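Local coordinates for Lin0012 protein (Listeria innocua, PDB 3K17) that probably phosphorylates phosphomevalonate with ATP in the mevalonate route to isopentenyl diphosphate, as a member of the GHMP kinase family, at residues F145-L150 / K190-F195; G170-Y175 / L208-P213; K256-A261 / E268-S273. All coordinates share one frame; numbering follows the deposited sequence.

Contact 1 of 3, residues F145-L150 / K190-F195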
loop_
_atom_site.group_PDB
_atom_site.type_symbol
_atom_site.label_atom_id
_atom_site.label_comp_id
_atom_site.label_asym_id
_atom_site.label_seq_id
_atom_site.Cartn_x
_atom_site.Cartn_y
_atom_site.Cartn_z
ATOM N N PHE A 145 -3.204 38.805 -6.615
ATOM C CA PHE A 145 -4.408 38.062 -6.942
ATOM C C PHE A 145 -4.014 36.802 -7.704
ATOM O O PHE A 145 -4.551 35.727 -7.454
ATOM C CB PHE A 145 -5.356 38.875 -7.824
ATOM C CG PHE A 145 -6.398 38.035 -8.495
ATOM C CD1 PHE A 145 -7.508 37.577 -7.786
ATOM C CD2 PHE A 145 -6.237 37.638 -9.821
ATOM C CE1 PHE A 145 -8.439 36.735 -8.389
ATOM C CE2 PHE A 145 -7.167 36.793 -10.430
ATOM C CZ PHE A 145 -8.271 36.342 -9.707
ATOM N N LYS A 146 -3.085 36.949 -8.647
ATOM C CA LYS A 146 -2.628 35.825 -9.456
ATOM C C LYS A 146 -1.998 34.719 -8.601
ATOM O O LYS A 146 -2.228 33.543 -8.842
ATOM C CB LYS A 146 -1.615 36.296 -10.509
ATOM C CG LYS A 146 -2.191 37.181 -11.610
ATOM C CD LYS A 146 -1.093 37.558 -12.594
ATOM C CE LYS A 146 -1.591 38.481 -13.696
ATOM N NZ LYS A 146 -0.479 38.842 -14.627
ATOM N N LEU A 147 -1.182 35.098 -7.626
ATOM C CA LEU A 147 -0.567 34.106 -6.750
ATOM C C LEU A 147 -1.678 33.386 -5.979
ATOM O O LEU A 147 -1.723 32.162 -5.939
ATOM C CB LEU A 147 0.390 34.783 -5.765
ATOM C CG LEU A 147 1.674 35.391 -6.339
ATOM C CD1 LEU A 147 2.371 36.215 -5.264
ATOM C CD2 LEU A 147 2.593 34.283 -6.856
ATOM N N ALA A 148 -2.582 34.163 -5.388
ATOM C CA ALA A 148 -3.686 33.618 -4.611
ATOM C C ALA A 148 -4.625 32.757 -5.453
ATOM O O ALA A 148 -5.117 31.717 -4.989
ATOM C CB ALA A 148 -4.465 34.755 -3.947
ATOM N N ALA A 149 -4.873 33.186 -6.688
ATOM C CA ALA A 149 -5.754 32.455 -7.592
ATOM C C ALA A 149 -5.155 31.115 -8.035
ATOM O O ALA A 149 -5.854 30.096 -8.062
ATOM C CB ALA A 149 -6.079 33.310 -8.817
ATOM N N LEU A 150 -3.874 31.119 -8.398
ATOM C CA LEU A 150 -3.208 29.883 -8.811
ATOM C C LEU A 150 -3.215 28.911 -7.638
ATOM O O LEU A 150 -3.508 27.733 -7.800
ATOM C CB LEU A 150 -1.756 30.147 -9.216
ATOM C CG LEU A 150 -1.492 30.840 -10.555
ATOM C CD1 LEU A 150 0.005 31.037 -10.759
ATOM C CD2 LEU A 150 -2.068 29.992 -11.680
ATOM N N LYS A 190 4.968 26.511 -18.033
ATOM C CA LYS A 190 5.375 27.903 -17.815
ATOM C C LYS A 190 5.796 28.104 -16.368
ATOM O O LYS A 190 5.239 27.479 -15.472
ATOM C CB LYS A 190 4.226 28.865 -18.144
ATOM C CG LYS A 190 3.867 28.939 -19.627
ATOM C CD LYS A 190 4.989 29.611 -20.417
ATOM C CE LYS A 190 4.635 29.775 -21.892
ATOM N NZ LYS A 190 5.740 30.435 -22.654
ATOM N N SER A 191 6.777 28.968 -16.132
ATOM C CA SER A 191 7.220 29.220 -14.769
ATOM C C SER A 191 6.230 30.155 -14.088
ATOM O O SER A 191 5.404 30.797 -14.746
ATOM C CB SER A 191 8.605 29.868 -14.746
ATOM O OG SER A 191 8.526 31.252 -15.065
ATOM N N LEU A 192 6.313 30.222 -12.767
ATOM C CA LEU A 192 5.451 31.092 -11.992
ATOM C C LEU A 192 5.794 32.548 -12.348
ATOM O O LEU A 192 4.914 33.410 -12.423
ATOM C CB LEU A 192 5.685 30.842 -10.501
ATOM C CG LEU A 192 4.873 31.689 -9.525
ATOM C CD1 LEU A 192 3.394 31.433 -9.748
ATOM C CD2 LEU A 192 5.281 31.354 -8.100
ATOM N N GLU A 193 7.077 32.813 -12.578
ATOM C CA GLU A 193 7.522 34.163 -12.923
ATOM C C GLU A 193 6.882 34.627 -14.224
ATOM O O GLU A 193 6.547 35.799 -14.375
ATOM C CB GLU A 193 9.047 34.216 -13.055
ATOM C CG GLU A 193 9.576 35.611 -13.379
ATOM C CD GLU A 193 11.093 35.665 -13.472
ATOM O OE1 GLU A 193 11.671 34.804 -14.170
ATOM O OE2 GLU A 193 11.704 36.570 -12.853
ATOM N N TRP A 194 6.710 33.698 -15.157
ATOM C CA TRP A 194 6.098 34.006 -16.441
ATOM C C TRP A 194 4.622 34.342 -16.239
ATOM O O TRP A 194 4.076 35.231 -16.896
ATOM C CB TRP A 194 6.226 32.808 -17.388
ATOM C CG TRP A 194 5.642 33.049 -18.744
ATOM C CD1 TRP A 194 6.273 33.587 -19.831
ATOM C CD2 TRP A 194 4.288 32.819 -19.141
ATOM N NE1 TRP A 194 5.391 33.708 -20.884
ATOM C CE2 TRP A 194 4.165 33.244 -20.485
ATOM C CE3 TRP A 194 3.162 32.295 -18.491
ATOM C CZ2 TRP A 194 2.962 33.161 -21.188
ATOM C CZ3 TRP A 194 1.962 32.214 -19.191
ATOM C CH2 TRP A 194 1.874 32.645 -20.528
ATOM N N PHE A 195 3.975 33.620 -15.330
ATOM C CA PHE A 195 2.560 33.843 -15.041
ATOM C C PHE A 195 2.316 35.223 -14.445
ATOM O O PHE A 195 1.299 35.856 -14.728
ATOM C CB PHE A 195 2.042 32.777 -14.060
ATOM C CG PHE A 195 1.488 31.546 -14.724
ATOM C CD1 PHE A 195 0.329 31.620 -15.492
ATOM C CD2 PHE A 195 2.095 30.305 -14.541
ATOM C CE1 PHE A 195 -0.227 30.477 -16.067
ATOM C CE2 PHE A 195 1.550 29.146 -15.112
ATOM C CZ PHE A 195 0.386 29.229 -15.874
#
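Leu-192, following the N-cap residue Ser-191, meets Leu-147 and Leu-150 through the methyl groups at its tip. It is the first helical residue of 190-195, and its CG stands anti to the backbone N (chi1 179°), which carries both methyls across to the helix of 145-150. CD1 of Leu-192 lies 3.6 Å from CD1 of Leu-150, the two side chains running antiparallel past one another. The same CD1 is 4.1 Å from CD2 of Leu-147, whose side chain stands roughly perpendicular to that of Leu-192. At Trp-194 the backbone turns back to the N-cap: Trp-194 N donates to Ser-191 OG over 3.0 Å with an N-H...O angle of 150°, a capping bond at the start of the short helix.

Next in sequence, Phe-195 points its CB at the first helix; Phe-195 CB lies 4.3 Å from Leu-150 CD1, the methyl lying oblique to the ring. The polar part of the contact is slight. Lys-146, extended beyond CG, reaches Phe-195 O with NZ at 3.5 Å in a weak hydrogen bond; its stronger bond goes to Glu-198 O, and its ammonium group also makes a cation-pi contact with Trp-200, whose NE1 donates to Phe-195 O.

All five touching residues are buried. From helix 76-91, Phe-88 packs on Leu-147, Ile-84 on Leu-150, and both on Leu-192, while helix 180-187 closes on Leu-150 through Val-183 and on Phe-195 through Leu-187. Helices 141-156 and 192-197 thus share a leucine-rich core with helix 76-91, and Leu-192 also touches Ala-188 of the second subunit.

Contact 2 of 3, residues G170-Y175 / L208-P213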
loop_
_atom_site.group_PDB
_atom_site.type_symbol
_atom_site.label_atom_id
_atom_site.label_comp_id
_atom_site.label_asym_id
_atom_site.label_seq_id
_atom_site.Cartn_x
_atom_site.Cartn_y
_atom_site.Cartn_z
ATOM N N GLY A 170 -11.630 43.721 -1.617
ATOM C CA GLY A 170 -12.549 44.362 -0.690
ATOM C C GLY A 170 -13.651 45.077 -1.464
ATOM O O GLY A 170 -13.739 44.960 -2.689
ATOM N N GLY A 171 -14.500 45.806 -0.751
ATOM C CA GLY A 171 -15.587 46.526 -1.391
ATOM C C GLY A 171 -16.473 45.683 -2.287
ATOM O O GLY A 171 -16.646 44.481 -2.066
ATOM N N TRP A 172 -17.043 46.333 -3.301
ATOM C CA TRP A 172 -17.917 45.690 -4.268
ATOM C C TRP A 172 -17.180 45.589 -5.596
ATOM O O TRP A 172 -16.542 46.555 -6.027
ATOM C CB TRP A 172 -19.195 46.520 -4.474
ATOM C CG TRP A 172 -20.113 46.570 -3.283
ATOM C CD1 TRP A 172 -19.889 47.208 -2.095
ATOM C CD2 TRP A 172 -21.376 45.908 -3.150
ATOM N NE1 TRP A 172 -20.930 46.977 -1.229
ATOM C CE2 TRP A 172 -21.857 46.180 -1.851
ATOM C CE3 TRP A 172 -22.146 45.103 -4.003
ATOM C CZ2 TRP A 172 -23.075 45.675 -1.381
ATOM C CZ3 TRP A 172 -23.360 44.599 -3.536
ATOM C CH2 TRP A 172 -23.809 44.888 -2.235
ATOM N N ILE A 173 -17.276 44.436 -6.255
ATOM C CA ILE A 173 -16.600 44.262 -7.535
ATOM C C ILE A 173 -17.387 43.483 -8.577
ATOM O O ILE A 173 -18.300 42.709 -8.265
ATOM C CB ILE A 173 -15.251 43.507 -7.390
ATOM C CG1 ILE A 173 -15.506 42.093 -6.856
ATOM C CG2 ILE A 173 -14.308 44.271 -6.472
ATOM C CD1 ILE A 173 -14.308 41.146 -6.966
ATOM N N ALA A 174 -17.003 43.708 -9.828
ATOM C CA ALA A 174 -17.548 42.991 -10.956
ATOM C C ALA A 174 -16.327 42.146 -11.311
ATOM O O ALA A 174 -15.279 42.682 -11.686
ATOM C CB ALA A 174 -17.888 43.938 -12.088
ATOM N N TYR A 175 -16.445 40.832 -11.158
ATOM C CA TYR A 175 -15.328 39.938 -11.450
ATOM C C TYR A 175 -15.546 39.161 -12.737
ATOM O O TYR A 175 -16.579 38.509 -12.908
ATOM C CB TYR A 175 -15.142 38.938 -10.305
ATOM C CG TYR A 175 -14.087 37.896 -10.597
ATOM C CD1 TYR A 175 -12.736 38.224 -10.569
ATOM C CD2 TYR A 175 -14.442 36.588 -10.942
ATOM C CE1 TYR A 175 -11.755 37.279 -10.877
ATOM C CE2 TYR A 175 -13.466 35.636 -11.253
ATOM C CZ TYR A 175 -12.125 35.989 -11.218
ATOM O OH TYR A 175 -11.153 35.058 -11.521
ATOM N N LEU A 208 -16.642 48.534 -7.904
ATOM C CA LEU A 208 -17.965 49.113 -8.088
ATOM C C LEU A 208 -18.394 49.985 -6.916
ATOM O O LEU A 208 -17.787 49.959 -5.844
ATOM C CB LEU A 208 -19.010 48.013 -8.272
ATOM C CG LEU A 208 -18.891 47.102 -9.490
ATOM C CD1 LEU A 208 -19.911 45.968 -9.374
ATOM C CD2 LEU A 208 -19.119 47.908 -10.755
ATOM N N GLU A 209 -19.454 50.755 -7.138
ATOM C CA GLU A 209 -20.002 51.632 -6.113
ATOM C C GLU A 209 -21.096 50.871 -5.383
ATOM O O GLU A 209 -21.931 50.211 -6.010
ATOM C CB GLU A 209 -20.599 52.897 -6.744
ATOM C CG GLU A 209 -19.584 53.816 -7.418
ATOM C CD GLU A 209 -19.213 55.012 -6.553
ATOM O OE1 GLU A 209 -20.117 55.830 -6.254
ATOM O OE2 GLU A 209 -18.022 55.133 -6.177
ATOM N N GLU A 210 -21.084 50.965 -4.061
ATOM C CA GLU A 210 -22.075 50.292 -3.234
ATOM C C GLU A 210 -23.471 50.825 -3.550
ATOM O O GLU A 210 -23.683 52.036 -3.605
ATOM C CB GLU A 210 -21.756 50.538 -1.761
ATOM C CG GLU A 210 -22.600 49.735 -0.791
ATOM C CD GLU A 210 -22.240 50.028 0.652
ATOM O OE1 GLU A 210 -21.049 50.283 0.926
ATOM O OE2 GLU A 210 -23.136 49.992 1.517
ATOM N N PRO A 211 -24.441 49.928 -3.774
ATOM C CA PRO A 211 -25.798 50.390 -4.075
ATOM C C PRO A 211 -26.399 51.096 -2.863
ATOM O O PRO A 211 -26.019 50.819 -1.714
ATOM C CB PRO A 211 -26.540 49.097 -4.406
ATOM C CG PRO A 211 -25.460 48.215 -4.942
ATOM C CD PRO A 211 -24.331 48.476 -3.980
ATOM N N VAL A 212 -27.334 52.006 -3.120
ATOM C CA VAL A 212 -27.985 52.742 -2.043
ATOM C C VAL A 212 -28.958 51.852 -1.270
ATOM O O VAL A 212 -29.047 51.956 -0.048
ATOM C CB VAL A 212 -28.744 53.997 -2.581
ATOM C CG1 VAL A 212 -29.509 54.682 -1.440
ATOM C CG2 VAL A 212 -27.751 54.990 -3.189
ATOM N N PRO A 213 -29.702 50.974 -1.966
ATOM C CA PRO A 213 -30.649 50.093 -1.269
ATOM C C PRO A 213 -29.937 49.303 -0.171
ATOM O O PRO A 213 -28.842 48.788 -0.389
ATOM C CB PRO A 213 -31.158 49.181 -2.385
ATOM C CG PRO A 213 -31.072 50.054 -3.602
ATOM C CD PRO A 213 -29.738 50.732 -3.420
HETATM O O HOH W 1 -16.435 49.098 -3.678
#
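The indole of Trp-172 carries Glu-210 and Pro-211 over one of its faces. Pro-211 CD stands 3.8 Å from the centroid of the six-membered ring and only 1° off its normal, a CH-pi contact centred so well that the atom is nearly equidistant from all six ring carbons. Glu-210 CA makes a second CH-pi contact with the five-membered ring, at 4.0 Å from its centroid and offset toward the rim. Beyond it the extended side chain of Glu-210 runs past the pyrrole side, with CG 3.3 Å from Trp-172 NE1 and the carboxylate plane 22° from the ring plane. That closeness is not a bond between the two residues: NE1 of Trp-172 and OE1 of Glu-210 are each hydrogen-bonded to Thr-351 OG1, so one hydroxyl ties both together. Phe-215 meets the indole edge-to-face.

At the backbone, Leu-208 N donates to Trp-172 O over 2.7 Å; the bond is nearly straight at the hydrogen (168°), although the donor sits above the carbonyl plane. Water 1 makes a second link, accepting from Trp-172 N and donating to Leu-208 O at 2.7 Å. With CG beside its backbone N, Leu-208 lays CD1 along the neighbouring strand, 3.6 Å from Ile-173 C and 3.9 Å from Ala-174 CB.

This is the fraying end of an antiparallel strand pair, 172-176 with 204-208, where 208-213 leaves the sheet and its irregular continuation lies over one face of Trp-172. Strand 29-35 lies beside 172-176 in the same mixed sheet, and the departing residues lead to strand 214-219 of the separate four-stranded antiparallel sheet, a passage between the two sheets of this GHMP kinase fold.

Contact 3 of 3, residues K256-A261 / E268-S273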
loop_
_atom_site.group_PDB
_atom_site.type_symbol
_atom_site.label_atom_id
_atom_site.label_comp_id
_atom_site.label_asym_id
_atom_site.label_seq_id
_atom_site.Cartn_x
_atom_site.Cartn_y
_atom_site.Cartn_z
ATOM N N LYS A 256 -25.116 41.974 -17.571
ATOM C CA LYS A 256 -24.957 43.232 -18.286
ATOM C C LYS A 256 -25.882 44.272 -17.654
ATOM O O LYS A 256 -25.471 45.403 -17.393
ATOM C CB LYS A 256 -25.305 43.033 -19.764
ATOM C CG LYS A 256 -24.995 44.227 -20.655
ATOM C CD LYS A 256 -25.144 43.864 -22.129
ATOM C CE LYS A 256 -24.160 42.761 -22.533
ATOM N NZ LYS A 256 -22.734 43.158 -22.315
ATOM N N GLN A 257 -27.123 43.867 -17.394
ATOM C CA GLN A 257 -28.122 44.742 -16.781
ATOM C C GLN A 257 -27.721 45.200 -15.384
ATOM O O GLN A 257 -27.717 46.397 -15.077
ATOM C CB GLN A 257 -29.464 44.017 -16.684
ATOM C CG GLN A 257 -30.222 43.879 -17.993
ATOM C CD GLN A 257 -31.399 42.926 -17.872
ATOM O OE1 GLN A 257 -32.159 42.977 -16.901
ATOM N NE2 GLN A 257 -31.560 42.054 -18.860
ATOM N N ILE A 258 -27.381 44.240 -14.532
ATOM C CA ILE A 258 -27.009 44.567 -13.168
ATOM C C ILE A 258 -25.777 45.474 -13.130
ATOM O O ILE A 258 -25.689 46.369 -12.291
ATOM C CB ILE A 258 -26.791 43.267 -12.330
ATOM C CG1 ILE A 258 -26.791 43.604 -10.839
ATOM C CG2 ILE A 258 -25.483 42.591 -12.724
ATOM C CD1 ILE A 258 -26.956 42.389 -9.937
ATOM N N ILE A 259 -24.828 45.261 -14.039
ATOM C CA ILE A 259 -23.645 46.122 -14.070
ATOM C C ILE A 259 -24.096 47.545 -14.428
ATOM O O ILE A 259 -23.590 48.526 -13.885
ATOM C CB ILE A 259 -22.595 45.622 -15.098
ATOM C CG1 ILE A 259 -21.899 44.368 -14.550
ATOM C CG2 ILE A 259 -21.552 46.712 -15.365
ATOM C CD1 ILE A 259 -20.855 43.791 -15.469
ATOM N N GLN A 260 -25.055 47.640 -15.342
ATOM C CA GLN A 260 -25.604 48.934 -15.745
ATOM C C GLN A 260 -26.234 49.564 -14.503
ATOM O O GLN A 260 -25.997 50.731 -14.191
ATOM C CB GLN A 260 -26.673 48.731 -16.816
ATOM C CG GLN A 260 -27.342 50.013 -17.314
ATOM C CD GLN A 260 -28.472 49.716 -18.278
ATOM O OE1 GLN A 260 -28.314 48.920 -19.203
ATOM N NE2 GLN A 260 -29.617 50.356 -18.069
ATOM N N ALA A 261 -27.032 48.772 -13.791
ATOM C CA ALA A 261 -27.704 49.238 -12.581
ATOM C C ALA A 261 -26.715 49.819 -11.577
ATOM O O ALA A 261 -26.998 50.829 -10.929
ATOM C CB ALA A 261 -28.484 48.091 -11.941
ATOM N N GLU A 268 -34.307 50.364 -9.395
ATOM C CA GLU A 268 -35.335 49.480 -9.938
ATOM C C GLU A 268 -34.722 48.397 -10.815
ATOM O O GLU A 268 -35.181 47.254 -10.818
ATOM C CB GLU A 268 -36.370 50.270 -10.750
ATOM C CG GLU A 268 -37.299 51.153 -9.916
ATOM C CD GLU A 268 -38.070 50.375 -8.858
ATOM O OE1 GLU A 268 -38.542 49.254 -9.162
ATOM O OE2 GLU A 268 -38.211 50.892 -7.726
ATOM N N LEU A 269 -33.690 48.759 -11.567
ATOM C CA LEU A 269 -33.024 47.804 -12.446
ATOM C C LEU A 269 -32.238 46.770 -11.626
ATOM O O LEU A 269 -31.989 45.657 -12.094
ATOM C CB LEU A 269 -32.089 48.540 -13.412
ATOM C CG LEU A 269 -31.353 47.666 -14.430
ATOM C CD1 LEU A 269 -32.360 46.900 -15.280
ATOM C CD2 LEU A 269 -30.454 48.539 -15.300
ATOM N N LEU A 270 -31.843 47.144 -10.412
ATOM C CA LEU A 270 -31.120 46.221 -9.543
ATOM C C LEU A 270 -32.100 45.163 -9.040
ATOM O O LEU A 270 -31.823 43.965 -9.125
ATOM C CB LEU A 270 -30.494 46.964 -8.356
ATOM C CG LEU A 270 -29.758 46.109 -7.312
ATOM C CD1 LEU A 270 -28.649 45.290 -7.962
ATOM C CD2 LEU A 270 -29.195 47.013 -6.238
ATOM N N TYR A 271 -33.255 45.608 -8.540
ATOM C CA TYR A 271 -34.270 44.687 -8.027
ATOM C C TYR A 271 -34.721 43.662 -9.061
ATOM O O TYR A 271 -34.740 42.460 -8.793
ATOM C CB TYR A 271 -35.504 45.450 -7.524
ATOM C CG TYR A 271 -35.220 46.453 -6.428
ATOM C CD1 TYR A 271 -34.466 46.101 -5.306
ATOM C CD2 TYR A 271 -35.706 47.757 -6.513
ATOM C CE1 TYR A 271 -34.202 47.030 -4.291
ATOM C CE2 TYR A 271 -35.449 48.693 -5.510
ATOM C CZ TYR A 271 -34.696 48.326 -4.406
ATOM O OH TYR A 271 -34.431 49.254 -3.427
ATOM N N SER A 272 -35.094 44.135 -10.244
ATOM C CA SER A 272 -35.549 43.234 -11.291
ATOM C C SER A 272 -34.451 42.273 -11.738
ATOM O O SER A 272 -34.730 41.125 -12.053
ATOM C CB SER A 272 -36.079 44.036 -12.488
ATOM O OG SER A 272 -35.150 45.020 -12.899
ATOM N N SER A 273 -33.204 42.735 -11.756
ATOM C CA SER A 273 -32.091 41.878 -12.163
ATOM C C SER A 273 -31.889 40.745 -11.161
ATOM O O SER A 273 -31.644 39.597 -11.538
ATOM C CB SER A 273 -30.797 42.689 -12.272
ATOM O OG SER A 273 -30.910 43.703 -13.248
#
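The two helical segments run nearly antiparallel, with N-to-C directions 152° apart and axes 8.4 Å from each other at closest approach, and the backbones are nearest at Ala-261 and Leu-270, whose CA atoms are 5.5 Å apart. The small side chain of Ala-261 permits this: its CB lies 3.8 Å from Leu-269 CG and equally near Leu-270 N, against the backbone of the opposing helix.

Leu-269 is the residue most extensively buried by the other segment. Its CG is anti to the backbone N (chi1 -178°), projecting the branch across the first helix, where CD2 settles 3.5 Å from Gln-257 O. The Gln-260 and Leu-269 side chains are roughly perpendicular, with CB, CG, CD and NE2 of Gln-260 all near Leu-269 CD2. Ile-258, in turn, meets Leu-270: Ile-258 CG1 lies 3.8 Å from Leu-270 CD1, and the isoleucine CD1 touches that same methyl.

Ser-273 fills the next turn. Its CB stands 4.0 Å from Ile-258 CB, and its OG faces Gln-257 CB, yet the hydroxyl makes no hydrogen bond across the interface. It turns back instead on its own helix, donating to Leu-269 O, nearly along the C=O axis; the modelled 2.5 Å between Ser-273 OG and Leu-269 O is unusually short and its exact length doubtful. That carbonyl also accepts from Ser-273 N.

The pair is an antiparallel helical hairpin of 241-264 and 267-288, joined by a short connection. Ile-258 extends to Ile-31 of strand 29-35, and Leu-270 rests on Phe-325 of strand 321-326, placing the hairpin against strands of both sheets.

Overall arrangement
Contacts 2 and 3 are neighbours, their centres 13 Å apart: Pro-211 CB lies 3.8 Å from Leu-270 CD2, and Pro-213 CB 3.4 Å from Tyr-271 OH, so the loop leaving the sheet in contact 2 packs directly on the helical hairpin of contact 3. Contact 1 lies farther off, with its centre 26 Å from that of contact 2, yet Phe-145 CZ touches Tyr-175 OH at 3.6 Å. Contact 1 does not touch contact 3, the nearest atoms being about 16 Å apart. Segments of contacts 1 and 2 alternate along the chain, whereas contact 3 follows both. A bound triethylene glycol, probably from crystallisation, lies about 4 Å from the Leu-192 side chain.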